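Local coordinates for TRUD (Uncultured prochloron, PDB 4BS9), which is a cyanobactin heterocyclase, probably using ATP to convert cysteines of the trunkamide precursor peptide into thiazolines by a processive, ordered reaction, at residues 116-121 with 162-167; 207-212 with 318-323. One frame throughout, in Å; residues are numbered along the deposited sequence.

Both contacts belong to the region built round one mixed sheet, and their centres lie about 20 Å apart. Contact 1 joins two parallel inner strands, 112-117 and 160-163, and the loops that leave them. Contact 2 ties the start of helix 210-217 to the loop between strand 306-311 and helix 326-332. Both are partly buried, but in contact 1, V162 and L163 of strand 160-163 are buried, while T116 and T117 are partly exposed and G121, in the loop, is exposed. Backbone hydrogen bonds and small apolar side chains hold contact 1. Metal coordination dominates contact 2. The two meet directly through a probable hydrogen bond from W210 NE1 to Y167 O, at 2.8 Å.

Contact 1: residues 116-121 with 162-167; sequences TTAGKG and VLTDDY
T116 and V162 lie side by side on one face of the sheet, with their side chains crossing obliquely. V162 turns CG2 toward the T116 hydroxyl, and V162 CG2 to T116 OG1 is 3.4 Å. This is a van der Waals contact with a methyl; the hydroxyl itself hydrogen-bonds to Q160. The other branch, V162 CG1, lies anti to its own backbone N (chi1 177°). That carries it along the strand to the methyl of A118, with V162 CG1 to A118 CB at 4.0 Å. Helix 172-182 covers this side, with L172 touching both A118 and V162. T117 and L163 point to the opposite face and pack against V127 of helix 124-136. Two backbone hydrogen bonds hold the strands: L163 N to T116 O (2.7 Å) and A118 N to L163 O (3.1 Å). Between them, T117 CA makes a C-H...O contact with L163 O at 3.2 Å. Past the strands, T164 sets its hydroxyl over the A118 methyl, with T164 OG1 to A118 CB at 3.5 Å. The same hydroxyl donates to D166 O at 3.1 Å, from above the carbonyl plane. A valine here has no hydroxyl to give D166 O, so the turn through D166 would probably be freer to move. Further out, the CB of D165 lies against the carbonyl oxygen of G121. D166 is held by a salt bridge to R221. The pair joins neighbouring parallel strands at the ends from which their loops depart. Parallel strands in the order 140-142, 112-117, 160-163, 186-190, with helices on both faces, are characteristic of a Rossmann-like fold, consistent with the E1-like domain of such heterocyclases.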
ATOM      1  N   THR A 116      34.036  15.307   3.358  1.00 60.07           N
ATOM      2  CA  THR A 116      33.995  16.783   3.407  1.00 63.50           C
ATOM      3  C   THR A 116      32.641  17.302   3.873  1.00 64.32           C
ATOM      4  O   THR A 116      31.696  16.531   4.071  1.00 65.08           O
ATOM      5  CB  THR A 116      34.251  17.419   2.022  1.00 64.84           C
ATOM      6  OG1 THR A 116      33.201  17.033   1.131  1.00 67.43           O
ATOM      7  CG2 THR A 116      35.582  16.974   1.436  1.00 69.13           C
ATOM      8  N   THR A 117      32.551  18.620   4.017  1.00 64.10           N
ATOM      9  CA  THR A 117      31.342  19.264   4.471  1.00 63.03           C
ATOM     10  C   THR A 117      30.880  20.293   3.462  1.00 65.72           C
ATOM     11  O   THR A 117      31.681  20.796   2.686  1.00 69.56           O
ATOM     12  CB  THR A 117      31.584  19.945   5.812  1.00 63.01           C
ATOM     13  OG1 THR A 117      32.616  20.934   5.667  1.00 66.25           O
ATOM     14  CG2 THR A 117      31.991  18.912   6.822  1.00 62.18           C
ATOM     15  N   ALA A 118      29.586  20.612   3.483  1.00 66.40           N
ATOM     16  CA  ALA A 118      29.024  21.558   2.543  1.00 65.68           C
ATOM     17  C   ALA A 118      28.737  22.845   3.259  1.00 69.88           C
ATOM     18  O   ALA A 118      29.296  23.884   2.929  1.00 81.94           O
ATOM     19  CB  ALA A 118      27.769  21.016   1.914  1.00 64.14           C
ATOM     20  N   GLY A 119      27.879  22.812   4.256  1.00 67.22           N
ATOM     21  CA  GLY A 119      27.540  24.070   4.920  1.00 70.07           C
ATOM     22  C   GLY A 119      28.596  24.569   5.887  1.00 70.35           C
ATOM     23  O   GLY A 119      29.783  24.271   5.749  1.00 68.98           O
ATOM     24  N   LYS A 120      28.144  25.342   6.865  1.00 73.94           N
ATOM     25  CA  LYS A 120      28.939  25.662   8.039  1.00 80.80           C
ATOM     26  C   LYS A 120      28.436  24.844   9.232  1.00 80.43           C
ATOM     27  O   LYS A 120      28.906  25.019  10.346  1.00 79.12           O
ATOM     28  CB  LYS A 120      28.829  27.150   8.360  1.00 87.53           C
ATOM     29  CG  LYS A 120      29.293  28.096   7.257  1.00 92.60           C
ATOM     30  CD  LYS A 120      28.860  29.526   7.583  1.00 99.53           C
ATOM     31  CE  LYS A 120      29.767  30.588   6.966  1.00103.72           C
ATOM     32  NZ  LYS A 120      29.779  31.842   7.779  1.00105.97           N
ATOM     33  N   GLY A 121      27.493  23.935   8.988  1.00 79.73           N
ATOM     34  CA  GLY A 121      26.750  23.296  10.067  1.00 78.18           C
ATOM     35  C   GLY A 121      27.137  21.870  10.354  1.00 76.03           C
ATOM     36  O   GLY A 121      26.307  21.081  10.769  1.00 76.02           O
ATOM     37  N   VAL A 162      30.090  13.848   1.124  1.00 57.98           N
ATOM     38  CA  VAL A 162      29.812  15.218   1.496  1.00 61.21           C
ATOM     39  C   VAL A 162      28.735  15.248   2.566  1.00 60.73           C
ATOM     40  O   VAL A 162      27.561  15.001   2.282  1.00 58.90           O
ATOM     41  CB  VAL A 162      29.420  16.046   0.266  1.00 61.44           C
ATOM     42  CG1 VAL A 162      29.061  17.470   0.656  1.00 64.68           C
ATOM     43  CG2 VAL A 162      30.579  16.056  -0.715  1.00 62.92           C
ATOM     44  N   LEU A 163      29.168  15.532   3.798  1.00 60.78           N
ATOM     45  CA  LEU A 163      28.277  15.687   4.937  1.00 60.78           C
ATOM     46  C   LEU A 163      27.707  17.075   4.895  1.00 60.73           C
ATOM     47  O   LEU A 163      28.447  18.031   4.788  1.00 59.16           O
ATOM     48  CB  LEU A 163      29.028  15.509   6.261  1.00 61.57           C
ATOM     49  CG  LEU A 163      29.767  14.187   6.417  1.00 62.66           C
ATOM     50  CD1 LEU A 163      30.443  14.077   7.763  1.00 66.11           C
ATOM     51  CD2 LEU A 163      28.807  13.031   6.239  1.00 65.40           C
ATOM     52  N   THR A 164      26.388  17.183   4.976  1.00 61.77           N
ATOM     53  CA  THR A 164      25.733  18.490   5.043  1.00 60.10           C
ATOM     54  C   THR A 164      24.603  18.473   6.057  1.00 58.53           C
ATOM     55  O   THR A 164      24.149  17.406   6.468  1.00 58.80           O
ATOM     56  CB  THR A 164      25.188  18.904   3.663  1.00 59.10           C
ATOM     57  OG1 THR A 164      24.881  20.288   3.678  1.00 62.69           O
ATOM     58  CG2 THR A 164      23.933  18.147   3.289  1.00 60.01           C
ATOM     59  N   ASP A 165      24.158  19.652   6.468  1.00 60.22           N
ATOM     60  CA  ASP A 165      22.946  19.771   7.290  1.00 62.35           C
ATOM     61  C   ASP A 165      21.722  20.188   6.461  1.00 62.72           C
ATOM     62  O   ASP A 165      20.603  20.227   6.979  1.00 64.80           O
ATOM     63  CB  ASP A 165      23.156  20.721   8.477  1.00 65.99           C
ATOM     64  CG  ASP A 165      23.217  22.181   8.070  1.00 68.82           C
ATOM     65  OD1 ASP A 165      23.970  22.507   7.125  1.00 71.57           O
ATOM     66  OD2 ASP A 165      22.530  23.007   8.719  1.00 73.49           O
ATOM     67  N   ASP A 166      21.933  20.480   5.176  1.00 62.72           N
ATOM     68  CA  ASP A 166      20.832  20.786   4.267  1.00 64.49           C
ATOM     69  C   ASP A 166      21.193  20.598   2.796  1.00 61.56           C
ATOM     70  O   ASP A 166      22.233  21.027   2.337  1.00 62.74           O
ATOM     71  CB  ASP A 166      20.343  22.205   4.489  1.00 69.54           C
ATOM     72  CG  ASP A 166      19.067  22.486   3.754  1.00 73.88           C
ATOM     73  OD1 ASP A 166      18.010  21.963   4.182  1.00 75.88           O
ATOM     74  OD2 ASP A 166      19.129  23.234   2.753  1.00 80.65           O
ATOM     75  N   TYR A 167      20.293  19.972   2.053  1.00 60.71           N
ATOM     76  CA  TYR A 167      20.570  19.577   0.682  1.00 58.15           C
ATOM     77  C   TYR A 167      20.455  20.742  -0.274  1.00 58.93           C
ATOM     78  O   TYR A 167      20.795  20.601  -1.443  1.00 63.37           O
ATOM     79  CB  TYR A 167      19.635  18.429   0.272  1.00 56.84           C
ATOM     80  CG  TYR A 167      20.168  17.046   0.625  1.00 57.67           C
ATOM     81  CD1 TYR A 167      21.035  16.858   1.699  1.00 58.46           C
ATOM     82  CD2 TYR A 167      19.803  15.923  -0.109  1.00 55.86           C
ATOM     83  CE1 TYR A 167      21.520  15.609   2.022  1.00 56.06           C
ATOM     84  CE2 TYR A 167      20.292  14.668   0.216  1.00 53.73           C
ATOM     85  CZ  TYR A 167      21.144  14.525   1.288  1.00 54.09           C
ATOM     86  OH  TYR A 167      21.663  13.307   1.643  1.00 55.51           O
TER

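Contact 2: residues 207-212 with 318-323; sequences TGCWHC and CPTCGD. With ZN (zinc ion), chain B.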
ATOM      1  N   THR A 207      24.041   9.270 -13.296  1.00 65.96           N
ATOM      2  CA  THR A 207      22.928   9.763 -12.496  1.00 62.93           C
ATOM      3  C   THR A 207      22.583  11.207 -12.838  1.00 62.48           C
ATOM      4  O   THR A 207      23.146  11.789 -13.768  1.00 64.68           O
ATOM      5  CB  THR A 207      23.294   9.756 -11.015  1.00 63.78           C
ATOM      6  OG1 THR A 207      24.306  10.746 -10.783  1.00 61.71           O
ATOM      7  CG2 THR A 207      23.773   8.378 -10.578  1.00 63.44           C
ATOM      8  N   GLY A 208      21.649  11.776 -12.076  1.00 61.94           N
ATOM      9  CA  GLY A 208      21.386  13.214 -12.088  1.00 61.04           C
ATOM     10  C   GLY A 208      22.498  13.965 -11.400  1.00 61.07           C
ATOM     11  O   GLY A 208      23.343  13.362 -10.729  1.00 59.08           O
ATOM     12  N   CYS A 209      22.535  15.282 -11.583  1.00 61.63           N
ATOM     13  CA  CYS A 209      23.475  16.073 -10.800  1.00 59.57           C
ATOM     14  C   CYS A 209      22.708  16.603  -9.585  1.00 56.81           C
ATOM     15  O   CYS A 209      21.500  16.374  -9.457  1.00 54.29           O
ATOM     16  CB  CYS A 209      24.090  17.176 -11.655  1.00 60.36           C
ATOM     17  SG  CYS A 209      23.005  18.570 -11.853  1.00 64.29           S
ATOM     18  N   TRP A 210      23.406  17.300  -8.698  1.00 55.37           N
ATOM     19  CA  TRP A 210      22.768  17.908  -7.532  1.00 55.84           C
ATOM     20  C   TRP A 210      21.706  18.932  -7.902  1.00 57.76           C
ATOM     21  O   TRP A 210      20.685  19.060  -7.214  1.00 58.62           O
ATOM     22  CB  TRP A 210      23.800  18.600  -6.663  1.00 56.61           C
ATOM     23  CG  TRP A 210      23.183  19.487  -5.658  1.00 55.72           C
ATOM     24  CD1 TRP A 210      22.714  19.130  -4.432  1.00 54.93           C
ATOM     25  CD2 TRP A 210      22.945  20.888  -5.795  1.00 56.71           C
ATOM     26  NE1 TRP A 210      22.206  20.225  -3.792  1.00 57.12           N
ATOM     27  CE2 TRP A 210      22.337  21.319  -4.610  1.00 57.31           C
ATOM     28  CE3 TRP A 210      23.184  21.820  -6.810  1.00 57.41           C
ATOM     29  CZ2 TRP A 210      21.973  22.641  -4.407  1.00 56.94           C
ATOM     30  CZ3 TRP A 210      22.821  23.126  -6.610  1.00 56.85           C
ATOM     31  CH2 TRP A 210      22.223  23.527  -5.421  1.00 57.04           C
ATOM     32  N   HIS A 211      21.974  19.685  -8.962  1.00 58.28           N
ATOM     33  CA  HIS A 211      20.991  20.603  -9.551  1.00 58.60           C
ATOM     34  C   HIS A 211      19.721  19.909 -10.095  1.00 60.93           C
ATOM     35  O   HIS A 211      18.629  20.514 -10.123  1.00 64.83           O
ATOM     36  CB  HIS A 211      21.652  21.471 -10.627  1.00 57.47           C
ATOM     37  CG  HIS A 211      20.811  22.615 -11.071  1.00 59.47           C
ATOM     38  ND1 HIS A 211      21.114  23.367 -12.182  1.00 59.96           N
ATOM     39  CD2 HIS A 211      19.639  23.105 -10.589  1.00 58.98           C
ATOM     40  CE1 HIS A 211      20.171  24.278 -12.360  1.00 60.69           C
ATOM     41  NE2 HIS A 211      19.270  24.144 -11.401  1.00 59.44           N
ATOM     42  N   CYS A 212      19.828  18.646 -10.499  1.00 60.42           N
ATOM     43  CA  CYS A 212      18.616  17.894 -10.859  1.00 61.51           C
ATOM     44  C   CYS A 212      17.721  17.778  -9.637  1.00 59.20           C
ATOM     45  O   CYS A 212      16.498  17.993  -9.689  1.00 56.52           O
ATOM     46  CB  CYS A 212      18.966  16.509 -11.412  1.00 62.68           C
ATOM     47  SG  CYS A 212      19.797  16.578 -13.019  1.00 64.02           S
ATOM     48  N   CYS A 318      18.433  19.801 -17.723  1.00 55.30           N
ATOM     49  CA  CYS A 318      19.077  20.378 -16.594  1.00 57.71           C
ATOM     50  C   CYS A 318      20.072  21.384 -17.098  1.00 59.73           C
ATOM     51  O   CYS A 318      20.958  21.029 -17.863  1.00 65.35           O
ATOM     52  CB  CYS A 318      19.803  19.309 -15.803  1.00 60.49           C
ATOM     53  SG  CYS A 318      20.777  20.071 -14.523  1.00 62.62           S
ATOM     54  N   PRO A 319      19.933  22.650 -16.693  1.00 60.66           N
ATOM     55  CA  PRO A 319      20.906  23.666 -17.117  1.00 62.32           C
ATOM     56  C   PRO A 319      22.363  23.302 -16.799  1.00 60.68           C
ATOM     57  O   PRO A 319      23.242  23.607 -17.578  1.00 64.66           O
ATOM     58  CB  PRO A 319      20.499  24.909 -16.325  1.00 62.69           C
ATOM     59  CG  PRO A 319      19.084  24.685 -15.935  1.00 61.81           C
ATOM     60  CD  PRO A 319      18.893  23.205 -15.815  1.00 60.69           C
ATOM     61  N   THR A 320      22.611  22.655 -15.674  1.00 59.50           N
ATOM     62  CA  THR A 320      23.975  22.289 -15.306  1.00 62.50           C
ATOM     63  C   THR A 320      24.503  21.051 -16.058  1.00 64.40           C
ATOM     64  O   THR A 320      25.567  21.122 -16.665  1.00 68.82           O
ATOM     65  CB  THR A 320      24.113  22.087 -13.782  1.00 61.41           C
ATOM     66  OG1 THR A 320      23.815  23.312 -13.116  1.00 60.67           O
ATOM     67  CG2 THR A 320      25.507  21.691 -13.418  1.00 63.34           C
ATOM     68  N   CYS A 321      23.789  19.929 -16.017  1.00 63.89           N
ATOM     69  CA  CYS A 321      24.309  18.696 -16.611  1.00 65.54           C
ATOM     70  C   CYS A 321      23.548  18.203 -17.851  1.00 64.78           C
ATOM     71  O   CYS A 321      23.790  17.101 -18.316  1.00 64.95           O
ATOM     72  CB  CYS A 321      24.357  17.597 -15.556  1.00 66.50           C
ATOM     73  SG  CYS A 321      22.786  16.749 -15.327  1.00 65.57           S
ATOM     74  N   GLY A 322      22.669  19.029 -18.402  1.00 63.90           N
ATOM     75  CA  GLY A 322      21.857  18.633 -19.544  1.00 65.13           C
ATOM     76  C   GLY A 322      21.812  19.691 -20.630  1.00 66.66           C
ATOM     77  O   GLY A 322      22.789  20.404 -20.836  1.00 70.39           O
ATOM     78  N   ASP A 323      20.681  19.775 -21.333  1.00 67.13           N
ATOM     79  CA  ASP A 323      20.487  20.747 -22.414  1.00 67.12           C
ATOM     80  C   ASP A 323      19.425  21.793 -22.040  1.00 65.97           C
ATOM     81  O   ASP A 323      18.219  21.551 -22.109  1.00 63.67           O
ATOM     82  CB  ASP A 323      20.111  20.034 -23.709  1.00 68.82           C
ATOM     83  CG  ASP A 323      20.024  20.979 -24.900  1.00 73.81           C
ATOM     84  OD1 ASP A 323      20.352  22.188 -24.766  1.00 79.38           O
ATOM     85  OD2 ASP A 323      19.626  20.504 -25.986  1.00 75.92           O
TER
HETATM   86 ZN    ZN B1782      21.596  18.007 -13.665  1.00 54.37          ZN
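C209 and C212 meet C318 and C321 round a zinc ion. Metal bonds come first. Each of C209 SG, C212 SG, C318 SG and C321 SG lies 2.4 Å from the zinc. The sulfurs stand at the corners of a near-regular tetrahedron. C209 SG to C318 SG and C212 SG to C321 SG are both 3.8 Å. C209 takes the N-cap position of helix 210-217 and C212 lies in its first turn, so both sulfurs of this pair come from the start of that helix.

Hydrogen bonds to sulfur form a second layer. C321 N points almost straight at C318 SG (3.4 Å, 176°), and C209 N reaches C212 SG at 3.4 Å. These N-H groups probably offset some of the negative charge on the thiolates.

One side-chain hydrogen bond crosses beside the metal. H211 ND1 and T320 OG1 are 2.9 Å apart, with the hydroxyl at the ring edge, near its plane. The H211 ring swings to T320 because its CG lies anti to the backbone N (chi1 -168°).

Apolar contacts finish the site. P319 CG lies obliquely to the ring, 3.8 Å from H211 CE1. Two CxxC pairs far apart in sequence, the second a CPxCG knuckle, make a Cys4 zinc site that pins the start of helix 210-217 to the loop before helix 326-332, consistent with the Cys4 zinc sites of E1-like proteins.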